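Local coordinates for protein N-terminal cyanobactin protease (Planktothrix agardhii NIES-596, PDB 4H6W) that probably acts as a subtilisin-like serine endopeptidase in cyanobactin maturation, this chain being the N-terminal protease domain of a longer protein, at residues Gln113-Gly118 and Gln144-Asn149; Asp188-Gly193 and Gly200-Gly205; Lys254-Ala259 and Glu287-Glu292. All blocks are in the same frame, centred on the assembly; numbering follows the deposited sequence.

Interaction 1 (Gln113-Gly118 and Gln144-Asn149); sequences QAVNNG and QLCQEN
Val115 meets Leu145, Cys146 and Asn149 where two neighbouring helices of the subtilisin-like fold, 104-116 and 137-148, end side by side against the parallel sheet. First come the apolar touches: Val115 CB lies 3.8 Å from Leu145 CD2, and the two side chains lie alongside, running in opposite senses. Both valine methyls flank that same Leu145 CD2. CG1, anti to the backbone N (chi1 173°), additionally reaches Asn149 CG at 4.1 Å, whereas Val115 CG2 rests 3.9 Å from Cys146 SG. An alanine here would remove both methyls and is likely to open a gap beside Leu145 CD2 and to deprive Cys146 SG and Asn149 of the methyls that touch them. Further out, Val115 and Cys146 both touch Ile122 of strand 121-124, the sheet side of the contact, and Leu145 leans on Glu112 of the facing helix. Both helices stop here. Gly118, with phi 79°, is the C-prime residue of a Schellman motif in which its N binds Val115 O at 3.0 Å. Asn117 turns its amide back to the helix it has just left, ND2 to Gln113 O at 2.7 Å. Asn149 does likewise, its ND2 donating to Leu145 O at 3.0 Å with an N-H...O angle of 153°.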
ATOM      1  N   GLN A 113      -2.074   3.415 -16.954  1.00 36.51           N
ATOM      2  CA  GLN A 113      -2.986   4.544 -16.872  1.00 38.48           C
ATOM      3  C   GLN A 113      -2.707   5.397 -15.629  1.00 38.46           C
ATOM      4  O   GLN A 113      -2.702   6.639 -15.710  1.00 38.06           O
ATOM      5  CB  GLN A 113      -4.434   4.077 -16.907  1.00 38.71           C
ATOM      6  CG  GLN A 113      -5.394   5.198 -17.246  1.00 42.81           C
ATOM      7  CD  GLN A 113      -6.835   4.737 -17.325  1.00 45.42           C
ATOM      8  OE1 GLN A 113      -7.178   3.645 -16.851  1.00 45.35           O
ATOM      9  NE2 GLN A 113      -7.698   5.572 -17.932  1.00 44.03           N
ATOM     10  N   ALA A 114      -2.450   4.728 -14.500  1.00 36.51           N
ATOM     11  CA  ALA A 114      -2.090   5.413 -13.257  1.00 34.57           C
ATOM     12  C   ALA A 114      -0.861   6.288 -13.468  1.00 34.17           C
ATOM     13  O   ALA A 114      -0.831   7.440 -13.034  1.00 34.53           O
ATOM     14  CB  ALA A 114      -1.850   4.414 -12.138  1.00 33.23           C
ATOM     15  N   VAL A 115       0.141   5.754 -14.160  1.00 33.85           N
ATOM     16  CA  VAL A 115       1.360   6.518 -14.426  1.00 34.43           C
ATOM     17  C   VAL A 115       1.099   7.754 -15.302  1.00 34.80           C
ATOM     18  O   VAL A 115       1.513   8.858 -14.959  1.00 34.53           O
ATOM     19  CB  VAL A 115       2.463   5.634 -15.034  1.00 34.14           C
ATOM     20  CG1 VAL A 115       3.660   6.486 -15.448  1.00 34.74           C
ATOM     21  CG2 VAL A 115       2.894   4.579 -14.026  1.00 33.25           C
ATOM     22  N   ASN A 116       0.382   7.572 -16.407  1.00 35.06           N
ATOM     23  CA  ASN A 116       0.122   8.688 -17.318  1.00 37.38           C
ATOM     24  C   ASN A 116      -0.782   9.774 -16.724  1.00 38.21           C
ATOM     25  O   ASN A 116      -0.850  10.880 -17.245  1.00 38.46           O
ATOM     26  CB  ASN A 116      -0.409   8.181 -18.666  1.00 36.87           C
ATOM     27  CG  ASN A 116       0.555   7.212 -19.354  1.00 38.36           C
ATOM     28  OD1 ASN A 116       1.773   7.236 -19.136  1.00 37.98           O
ATOM     29  ND2 ASN A 116       0.007   6.346 -20.185  1.00 39.51           N
ATOM     30  N   ASN A 117      -1.474   9.455 -15.632  1.00 38.41           N
ATOM     31  CA  ASN A 117      -2.324  10.431 -14.959  1.00 38.20           C
ATOM     32  C   ASN A 117      -1.663  11.054 -13.717  1.00 39.11           C
ATOM     33  O   ASN A 117      -2.318  11.728 -12.910  1.00 38.15           O
ATOM     34  CB  ASN A 117      -3.701   9.825 -14.660  1.00 38.58           C
ATOM     35  CG  ASN A 117      -4.547   9.658 -15.926  1.00 40.73           C
ATOM     36  OD1 ASN A 117      -5.406  10.500 -16.223  1.00 38.59           O
ATOM     37  ND2 ASN A 117      -4.285   8.588 -16.694  1.00 36.33           N
ATOM     38  N   GLY A 118      -0.358  10.814 -13.585  1.00 38.22           N
ATOM     39  CA  GLY A 118       0.474  11.438 -12.564  1.00 36.03           C
ATOM     40  C   GLY A 118       0.402  10.870 -11.158  1.00 36.10           C
ATOM     41  O   GLY A 118       0.550  11.617 -10.185  1.00 36.86           O
ATOM     42  N   GLN A 144       8.515  -1.591 -15.332  1.00 35.21           N
ATOM     43  CA  GLN A 144       9.580  -0.837 -15.989  1.00 37.39           C
ATOM     44  C   GLN A 144       9.192   0.616 -16.225  1.00 34.67           C
ATOM     45  O   GLN A 144      10.009   1.515 -16.028  1.00 34.32           O
ATOM     46  CB  GLN A 144       9.967  -1.487 -17.312  1.00 40.44           C
ATOM     47  CG  GLN A 144      10.779  -2.758 -17.136  1.00 45.68           C
ATOM     48  CD  GLN A 144      11.079  -3.461 -18.452  1.00 48.21           C
ATOM     49  OE1 GLN A 144      10.978  -2.873 -19.536  1.00 48.77           O
ATOM     50  NE2 GLN A 144      11.457  -4.727 -18.358  1.00 47.70           N
ATOM     51  N   LEU A 145       7.948   0.836 -16.646  1.00 33.05           N
ATOM     52  CA  LEU A 145       7.420   2.180 -16.836  1.00 31.87           C
ATOM     53  C   LEU A 145       7.502   2.984 -15.532  1.00 31.93           C
ATOM     54  O   LEU A 145       7.915   4.150 -15.544  1.00 30.64           O
ATOM     55  CB  LEU A 145       5.979   2.133 -17.353  1.00 31.61           C
ATOM     56  CG  LEU A 145       5.330   3.478 -17.709  1.00 32.83           C
ATOM     57  CD1 LEU A 145       5.890   4.013 -19.017  1.00 33.08           C
ATOM     58  CD2 LEU A 145       3.822   3.367 -17.785  1.00 31.84           C
ATOM     59  N   CYS A 146       7.138   2.348 -14.420  1.00 31.00           N
ATOM     60  CA  CYS A 146       7.208   2.981 -13.095  1.00 31.75           C
ATOM     61  C   CYS A 146       8.629   3.355 -12.711  1.00 32.93           C
ATOM     62  O   CYS A 146       8.862   4.441 -12.174  1.00 32.26           O
ATOM     63  CB  CYS A 146       6.644   2.050 -12.018  1.00 31.62           C
ATOM     64  SG  CYS A 146       4.879   1.741 -12.149  1.00 31.44           S
ATOM     65  N   GLN A 147       9.569   2.437 -12.959  1.00 35.04           N
ATOM     66  CA  GLN A 147      10.989   2.693 -12.701  1.00 37.34           C
ATOM     67  C   GLN A 147      11.446   3.933 -13.451  1.00 38.66           C
ATOM     68  O   GLN A 147      12.104   4.795 -12.885  1.00 36.92           O
ATOM     69  CB  GLN A 147      11.851   1.501 -13.114  1.00 36.73           C
ATOM     70  CG  GLN A 147      13.348   1.735 -12.976  1.00 36.87           C
ATOM     71  CD  GLN A 147      13.803   1.804 -11.527  1.00 38.49           C
ATOM     72  OE1 GLN A 147      13.260   1.106 -10.657  1.00 39.45           O
ATOM     73  NE2 GLN A 147      14.803   2.641 -11.258  1.00 35.12           N
ATOM     74  N   GLU A 148      11.071   4.018 -14.723  1.00 42.37           N
ATOM     75  CA  GLU A 148      11.490   5.124 -15.580  1.00 45.30           C
ATOM     76  C   GLU A 148      10.887   6.470 -15.192  1.00 44.09           C
ATOM     77  O   GLU A 148      11.464   7.517 -15.494  1.00 46.74           O
ATOM     78  CB  GLU A 148      11.203   4.805 -17.046  1.00 47.57           C
ATOM     79  CG  GLU A 148      12.051   3.655 -17.576  1.00 55.91           C
ATOM     80  CD  GLU A 148      11.585   3.117 -18.923  1.00 62.20           C
ATOM     81  OE1 GLU A 148      10.429   3.390 -19.336  1.00 62.87           O
ATOM     82  OE2 GLU A 148      12.387   2.403 -19.569  1.00 63.50           O
ATOM     83  N   ASN A 149       9.730   6.447 -14.540  1.00 40.54           N
ATOM     84  CA  ASN A 149       9.016   7.688 -14.214  1.00 38.26           C
ATOM     85  C   ASN A 149       9.038   8.000 -12.724  1.00 35.80           C
ATOM     86  O   ASN A 149       8.342   8.905 -12.267  1.00 33.26           O
ATOM     87  CB  ASN A 149       7.567   7.630 -14.711  1.00 39.76           C
ATOM     88  CG  ASN A 149       7.448   7.816 -16.212  1.00 42.14           C
ATOM     89  OD1 ASN A 149       7.018   8.871 -16.683  1.00 43.22           O
ATOM     90  ND2 ASN A 149       7.818   6.787 -16.976  1.00 42.68           N
TER

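Interaction 2 (Asp188-Gly193 and Gly200-Gly205); sequences DFSNWG and GILAPG
A sparse, buried contact joins Phe189 and Ser190, in the loop that follows strand 175-180, to Leu202 of the edge strand 200-204 of the parallel sheet and to Gly205 just beyond its end. Its evidence is modest: 74 Å² is buried in all, and the nearest approach is Phe189 CZ to Gly205 O at 3.9 Å. That oxygen lies at the ring edge, near the ring plane, so the carbonyl faces the far rim of the phenyl group. Chi1 of 58° places CG between the backbone N and the carbonyl carbon, and from there the ring extends to Gly205, which makes the touch with its backbone carbonyl. The second touch is looser, with Ser190 OG 4.5 Å from Leu202 CD2. The hydroxyl is occupied elsewhere, hydrogen-bonded to Ala179 N of strand 175-180, which fixes the loop to the neighbouring strand. Asn191 adds bonds from ND2 to Asp160 OD2 and Thr157 O. Helix 194-199, beginning right after Gly193, links the two segments. The Phe189 side chain is about 8 Å from that of Ser224 and about 11 Å from that of His64, which places Phe189 near the predicted Asp-His-Ser charge relay of a subtilase-family protease.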
ATOM      1  N   ASP A 188      -0.180 -15.864  10.490  1.00 53.76           N
ATOM      2  CA  ASP A 188      -0.031 -17.117   9.750  1.00 53.01           C
ATOM      3  C   ASP A 188      -0.253 -16.964   8.249  1.00 49.72           C
ATOM      4  O   ASP A 188       0.498 -17.529   7.456  1.00 48.00           O
ATOM      5  CB  ASP A 188      -0.999 -18.177  10.286  1.00 63.77           C
ATOM      6  CG  ASP A 188      -0.450 -18.927  11.487  1.00 72.32           C
ATOM      7  OD1 ASP A 188       0.700 -18.653  11.912  1.00 76.44           O
ATOM      8  OD2 ASP A 188      -1.181 -19.806  11.999  1.00 74.78           O
ATOM      9  N   PHE A 189      -1.283 -16.206   7.867  1.00 44.34           N
ATOM     10  CA  PHE A 189      -1.720 -16.154   6.478  1.00 41.56           C
ATOM     11  C   PHE A 189      -0.768 -15.427   5.524  1.00 39.58           C
ATOM     12  O   PHE A 189      -0.788 -15.685   4.330  1.00 39.27           O
ATOM     13  CB  PHE A 189      -3.143 -15.586   6.363  1.00 42.74           C
ATOM     14  CG  PHE A 189      -3.313 -14.207   6.947  1.00 42.70           C
ATOM     15  CD1 PHE A 189      -2.934 -13.074   6.225  1.00 41.83           C
ATOM     16  CD2 PHE A 189      -3.893 -14.036   8.204  1.00 41.49           C
ATOM     17  CE1 PHE A 189      -3.099 -11.802   6.760  1.00 41.72           C
ATOM     18  CE2 PHE A 189      -4.065 -12.766   8.742  1.00 42.91           C
ATOM     19  CZ  PHE A 189      -3.664 -11.644   8.021  1.00 42.50           C
ATOM     20  N   SER A 190       0.075 -14.549   6.059  1.00 38.31           N
ATOM     21  CA  SER A 190       0.916 -13.650   5.260  1.00 36.47           C
ATOM     22  C   SER A 190       2.004 -14.403   4.486  1.00 35.77           C
ATOM     23  O   SER A 190       2.815 -15.099   5.090  1.00 36.61           O
ATOM     24  CB  SER A 190       1.543 -12.602   6.187  1.00 35.05           C
ATOM     25  OG  SER A 190       1.869 -11.414   5.490  1.00 36.18           O
ATOM     26  N   ASN A 191       2.021 -14.284   3.159  1.00 35.05           N
ATOM     27  CA  ASN A 191       3.031 -15.000   2.365  1.00 36.18           C
ATOM     28  C   ASN A 191       4.440 -14.507   2.660  1.00 38.38           C
ATOM     29  O   ASN A 191       4.654 -13.333   2.998  1.00 38.03           O
ATOM     30  CB  ASN A 191       2.751 -14.937   0.861  1.00 34.56           C
ATOM     31  CG  ASN A 191       1.513 -15.714   0.472  1.00 36.55           C
ATOM     32  OD1 ASN A 191       1.144 -16.676   1.138  1.00 38.06           O
ATOM     33  ND2 ASN A 191       0.862 -15.302  -0.618  1.00 35.87           N
ATOM     34  N   TRP A 192       5.392 -15.421   2.562  1.00 39.36           N
ATOM     35  CA  TRP A 192       6.786 -15.077   2.711  1.00 42.73           C
ATOM     36  C   TRP A 192       7.545 -15.793   1.582  1.00 44.70           C
ATOM     37  O   TRP A 192       6.931 -16.462   0.751  1.00 42.16           O
ATOM     38  CB  TRP A 192       7.278 -15.388   4.141  1.00 43.82           C
ATOM     39  CG  TRP A 192       7.486 -16.837   4.429  1.00 44.73           C
ATOM     40  CD1 TRP A 192       8.667 -17.510   4.369  1.00 44.86           C
ATOM     41  CD2 TRP A 192       6.494 -17.798   4.822  1.00 44.45           C
ATOM     42  NE1 TRP A 192       8.482 -18.829   4.691  1.00 46.65           N
ATOM     43  CE2 TRP A 192       7.158 -19.043   4.965  1.00 45.62           C
ATOM     44  CE3 TRP A 192       5.115 -17.735   5.052  1.00 43.64           C
ATOM     45  CZ2 TRP A 192       6.490 -20.222   5.333  1.00 42.66           C
ATOM     46  CZ3 TRP A 192       4.449 -18.907   5.420  1.00 45.45           C
ATOM     47  CH2 TRP A 192       5.144 -20.134   5.562  1.00 44.10           C
ATOM     48  N   GLY A 193       8.858 -15.621   1.514  1.00 48.82           N
ATOM     49  CA  GLY A 193       9.611 -16.082   0.346  1.00 51.57           C
ATOM     50  C   GLY A 193      10.814 -15.195   0.130  1.00 55.94           C
ATOM     51  O   GLY A 193      10.884 -14.090   0.676  1.00 56.15           O
ATOM     52  N   GLY A 200      10.317  -6.624   1.055  1.00 32.53           N
ATOM     53  CA  GLY A 200       9.045  -6.584   1.746  1.00 33.57           C
ATOM     54  C   GLY A 200       9.200  -6.114   3.169  1.00 33.69           C
ATOM     55  O   GLY A 200      10.238  -6.340   3.785  1.00 34.23           O
ATOM     56  N   ILE A 201       8.170  -5.441   3.673  1.00 32.18           N
ATOM     57  CA  ILE A 201       8.050  -5.127   5.091  1.00 31.99           C
ATOM     58  C   ILE A 201       6.700  -5.596   5.631  1.00 33.27           C
ATOM     59  O   ILE A 201       5.750  -5.812   4.869  1.00 34.81           O
ATOM     60  CB  ILE A 201       8.208  -3.612   5.389  1.00 30.85           C
ATOM     61  CG1 ILE A 201       7.145  -2.782   4.662  1.00 30.68           C
ATOM     62  CG2 ILE A 201       9.604  -3.126   5.054  1.00 31.25           C
ATOM     63  CD1 ILE A 201       7.260  -1.294   4.934  1.00 29.94           C
ATOM     64  N   LEU A 202       6.617  -5.745   6.951  1.00 34.27           N
ATOM     65  CA  LEU A 202       5.344  -6.003   7.621  1.00 34.78           C
ATOM     66  C   LEU A 202       4.702  -4.710   8.086  1.00 32.88           C
ATOM     67  O   LEU A 202       5.364  -3.873   8.703  1.00 32.54           O
ATOM     68  CB  LEU A 202       5.532  -6.928   8.823  1.00 34.65           C
ATOM     69  CG  LEU A 202       5.990  -8.358   8.530  1.00 36.22           C
ATOM     70  CD1 LEU A 202       6.117  -9.137   9.833  1.00 34.17           C
ATOM     71  CD2 LEU A 202       5.043  -9.055   7.554  1.00 35.61           C
ATOM     72  N   ALA A 203       3.414  -4.564   7.778  1.00 32.46           N
ATOM     73  CA  ALA A 203       2.572  -3.479   8.310  1.00 31.54           C
ATOM     74  C   ALA A 203       1.290  -4.049   8.950  1.00 32.39           C
ATOM     75  O   ALA A 203       0.880  -5.181   8.632  1.00 30.45           O
ATOM     76  CB  ALA A 203       2.223  -2.503   7.209  1.00 31.22           C
ATOM     77  N   PRO A 204       0.645  -3.276   9.853  1.00 33.36           N
ATOM     78  CA  PRO A 204      -0.559  -3.799  10.520  1.00 32.19           C
ATOM     79  C   PRO A 204      -1.571  -4.336   9.520  1.00 32.63           C
ATOM     80  O   PRO A 204      -1.911  -3.653   8.547  1.00 34.06           O
ATOM     81  CB  PRO A 204      -1.113  -2.568  11.243  1.00 31.38           C
ATOM     82  CG  PRO A 204       0.109  -1.762  11.554  1.00 32.23           C
ATOM     83  CD  PRO A 204       0.991  -1.921  10.339  1.00 32.71           C
ATOM     84  N   GLY A 205      -2.045  -5.551   9.753  1.00 32.65           N
ATOM     85  CA  GLY A 205      -2.970  -6.187   8.823  1.00 34.75           C
ATOM     86  C   GLY A 205      -4.015  -7.065   9.486  1.00 36.57           C
ATOM     87  O   GLY A 205      -4.647  -7.907   8.832  1.00 36.24           O
TER

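Interaction 3 (Lys254-Ala259 and Glu287-Glu292); sequences KNALLA and EHLTGE
His288 and Ala259 meet with the imidazole turned broadside to the alanine methyl. Ala259 CB stands 4.3 Å from the ring centroid and 26° off the ring normal, which makes a CH-pi contact over one face; its nearest ring atom is ND1, at 3.9 Å. The same ring also approaches the end of the helix backbone, with CE1 3.3 Å from Ala259 O. A chi1 of -82°, setting CG anti to the carbonyl carbon and beside the backbone N, swings the imidazole along the surface toward Ala259, while the first side-chain carbon stays behind over Ala256. Here the alignment is CB against CB: Ala256 CB and His288 CB are 4.2 Å apart, and Ala256 CB comes still nearer to Leu289 CB, at 3.8 Å. Ala256 therefore sits between the bases of two successive side chains of the other helix. Its small size matches the short backbone separation, the CA atoms of Ala256 and His288 being 5.3 Å apart, so helices 250-259 and 282-289 come into close apposition at this point. Leu289 takes another course. With CG anti to the backbone N, chi1 177°, its side chain touches Leu237 and Gln241 of helix 223-243 and Val253 of helix 250-259, joining three helices at the C-terminal end of the modelled chain. Directly after helix 282-289, Thr290 OG1 accepts from Glu292 N at 3.0 Å in an ST turn. Glu292 OE2 is salt-bridged to Arg244, although this glutamate is poorly ordered. Chemically, the contact divides into a buried methyl against aliphatic carbons and an exposed imidazole on the rim; it relies on close van der Waals fit and a CH-pi touch, not on any polar bond between the two segments.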
ATOM      1  N   LYS A 254      10.905   4.375  -0.965  1.00 30.13           N
ATOM      2  CA  LYS A 254      10.935   2.905  -0.881  1.00 30.75           C
ATOM      3  C   LYS A 254      12.115   2.404  -0.028  1.00 29.78           C
ATOM      4  O   LYS A 254      11.933   1.612   0.894  1.00 29.94           O
ATOM      5  CB  LYS A 254      10.995   2.279  -2.273  1.00 31.23           C
ATOM      6  CG  LYS A 254      11.096   0.759  -2.271  1.00 33.32           C
ATOM      7  CD  LYS A 254      11.165   0.188  -3.679  1.00 35.03           C
ATOM      8  CE  LYS A 254      12.491   0.476  -4.374  1.00 34.83           C
ATOM      9  NZ  LYS A 254      13.537  -0.524  -4.022  1.00 34.92           N
ATOM     10  N   ASN A 255      13.323   2.872  -0.331  1.00 29.20           N
ATOM     11  CA  ASN A 255      14.516   2.373   0.360  1.00 29.03           C
ATOM     12  C   ASN A 255      14.592   2.819   1.819  1.00 29.53           C
ATOM     13  O   ASN A 255      15.050   2.064   2.676  1.00 31.14           O
ATOM     14  CB  ASN A 255      15.792   2.710  -0.420  1.00 28.79           C
ATOM     15  CG  ASN A 255      15.827   2.050  -1.807  1.00 29.75           C
ATOM     16  OD1 ASN A 255      15.155   1.042  -2.066  1.00 27.63           O
ATOM     17  ND2 ASN A 255      16.610   2.627  -2.703  1.00 29.67           N
ATOM     18  N   ALA A 256      14.114   4.030   2.101  1.00 29.14           N
ATOM     19  CA  ALA A 256      14.001   4.505   3.475  1.00 28.49           C
ATOM     20  C   ALA A 256      13.063   3.598   4.272  1.00 27.16           C
ATOM     21  O   ALA A 256      13.402   3.163   5.373  1.00 26.66           O
ATOM     22  CB  ALA A 256      13.521   5.953   3.508  1.00 28.12           C
ATOM     23  N   LEU A 257      11.896   3.305   3.706  1.00 27.11           N
ATOM     24  CA  LEU A 257      10.951   2.363   4.322  1.00 27.56           C
ATOM     25  C   LEU A 257      11.572   0.994   4.551  1.00 29.30           C
ATOM     26  O   LEU A 257      11.389   0.411   5.619  1.00 33.11           O
ATOM     27  CB  LEU A 257       9.661   2.234   3.500  1.00 26.47           C
ATOM     28  CG  LEU A 257       8.690   3.422   3.547  1.00 27.15           C
ATOM     29  CD1 LEU A 257       7.595   3.257   2.499  1.00 26.91           C
ATOM     30  CD2 LEU A 257       8.081   3.593   4.933  1.00 25.03           C
ATOM     31  N   LEU A 258      12.313   0.483   3.567  1.00 29.45           N
ATOM     32  CA  LEU A 258      12.965  -0.823   3.718  1.00 29.78           C
ATOM     33  C   LEU A 258      14.120  -0.795   4.721  1.00 29.77           C
ATOM     34  O   LEU A 258      14.235  -1.696   5.554  1.00 29.36           O
ATOM     35  CB  LEU A 258      13.441  -1.371   2.367  1.00 29.23           C
ATOM     36  CG  LEU A 258      12.384  -1.899   1.391  1.00 30.83           C
ATOM     37  CD1 LEU A 258      12.993  -2.232   0.037  1.00 30.06           C
ATOM     38  CD2 LEU A 258      11.673  -3.121   1.950  1.00 30.29           C
ATOM     39  N   ALA A 259      14.960   0.243   4.629  1.00 29.30           N
ATOM     40  CA  ALA A 259      16.146   0.400   5.467  1.00 29.64           C
ATOM     41  C   ALA A 259      15.798   0.661   6.935  1.00 33.28           C
ATOM     42  O   ALA A 259      16.571   0.346   7.841  1.00 33.19           O
ATOM     43  CB  ALA A 259      17.002   1.531   4.928  1.00 30.02           C
ATOM     44  N   GLU A 287      13.900   9.417   9.578  1.00 31.74           N
ATOM     45  CA  GLU A 287      15.317   9.627   9.840  1.00 33.31           C
ATOM     46  C   GLU A 287      16.167   9.237   8.637  1.00 33.48           C
ATOM     47  O   GLU A 287      17.009  10.016   8.214  1.00 34.71           O
ATOM     48  CB  GLU A 287      15.761   8.866  11.089  1.00 35.80           C
ATOM     49  CG  GLU A 287      17.202   9.149  11.499  1.00 40.45           C
ATOM     50  CD  GLU A 287      17.553   8.635  12.894  1.00 45.26           C
ATOM     51  OE1 GLU A 287      16.873   9.027  13.883  1.00 47.89           O
ATOM     52  OE2 GLU A 287      18.526   7.855  13.010  1.00 45.57           O
ATOM     53  N   HIS A 288      15.929   8.047   8.080  1.00 31.63           N
ATOM     54  CA  HIS A 288      16.646   7.592   6.900  1.00 31.21           C
ATOM     55  C   HIS A 288      16.427   8.436   5.642  1.00 33.21           C
ATOM     56  O   HIS A 288      17.327   8.571   4.820  1.00 31.20           O
ATOM     57  CB  HIS A 288      16.302   6.141   6.612  1.00 32.29           C
ATOM     58  CG  HIS A 288      17.089   5.173   7.432  1.00 33.29           C
ATOM     59  ND1 HIS A 288      16.546   4.020   7.943  1.00 34.24           N
ATOM     60  CD2 HIS A 288      18.378   5.198   7.843  1.00 34.06           C
ATOM     61  CE1 HIS A 288      17.467   3.371   8.630  1.00 36.78           C
ATOM     62  NE2 HIS A 288      18.588   4.066   8.587  1.00 36.06           N
ATOM     63  N   LEU A 289      15.225   8.992   5.491  1.00 34.84           N
ATOM     64  CA  LEU A 289      14.877   9.754   4.300  1.00 33.71           C
ATOM     65  C   LEU A 289      15.354  11.196   4.380  1.00 36.39           C
ATOM     66  O   LEU A 289      15.946  11.730   3.433  1.00 35.55           O
ATOM     67  CB  LEU A 289      13.375   9.718   4.097  1.00 33.09           C
ATOM     68  CG  LEU A 289      12.809  10.522   2.927  1.00 33.82           C
ATOM     69  CD1 LEU A 289      13.242   9.897   1.604  1.00 31.46           C
ATOM     70  CD2 LEU A 289      11.282  10.601   3.054  1.00 32.60           C
ATOM     71  N   THR A 290      15.080  11.829   5.509  1.00 38.60           N
ATOM     72  CA  THR A 290      15.464  13.216   5.720  1.00 44.29           C
ATOM     73  C   THR A 290      16.668  13.228   6.649  1.00 48.50           C
ATOM     74  O   THR A 290      17.266  12.188   6.945  1.00 54.61           O
ATOM     75  CB  THR A 290      14.301  14.010   6.364  1.00 46.64           C
ATOM     76  OG1 THR A 290      14.098  13.580   7.724  1.00 43.39           O
ATOM     77  CG2 THR A 290      12.999  13.808   5.565  1.00 43.68           C
ATOM     78  N   GLY A 291      17.038  14.381   7.155  1.00 48.16           N
ATOM     79  CA  GLY A 291      18.025  14.300   8.216  1.00 53.96           C
ATOM     80  C   GLY A 291      17.448  13.882   9.564  1.00 49.41           C
ATOM     81  O   GLY A 291      18.147  13.294  10.364  1.00 46.06           O
ATOM     82  N   GLU A 292      16.162  14.162   9.777  1.00 51.43           N
ATOM     83  CA  GLU A 292      15.594  14.436  11.105  1.00 50.83           C
ATOM     84  C   GLU A 292      15.359  13.254  12.016  1.00 48.31           C
ATOM     85  O   GLU A 292      15.026  12.172  11.558  1.00 45.45           O
ATOM     86  CB  GLU A 292      14.254  15.158  10.963  1.00 57.59           C
ATOM     87  CG  GLU A 292      14.283  16.499  10.261  1.00 65.09           C
ATOM     88  CD  GLU A 292      12.876  17.030  10.028  1.00 75.06           C
ATOM     89  OE1 GLU A 292      12.227  17.472  11.006  1.00 78.08           O
ATOM     90  OE2 GLU A 292      12.413  16.997   8.866  1.00 76.28           O
TER

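The three contacts lie in different places in one subtilisin-like chain. Interactions 1 and 3 are partly buried helix-helix contacts of nearly equal area, 174 and 177 Å², but they join different helix pairs; interaction 2 is buried yet small, and holds a loop to an edge strand. Their chemistry follows: branched aliphatic groups and a sulfur in interaction 1, a carbonyl at a ring edge in interaction 2, alanine methyls and an imidazole in interaction 3. No two share a helix or strand between their segments, though Ile201 and Leu257 both touch Val230 of helix 223-243. Interactions 2 and 3 also touch directly, Ile201 CG2 lying 3.7 Å from Leu258 CD2, where the edge strand packs on helix 250-259.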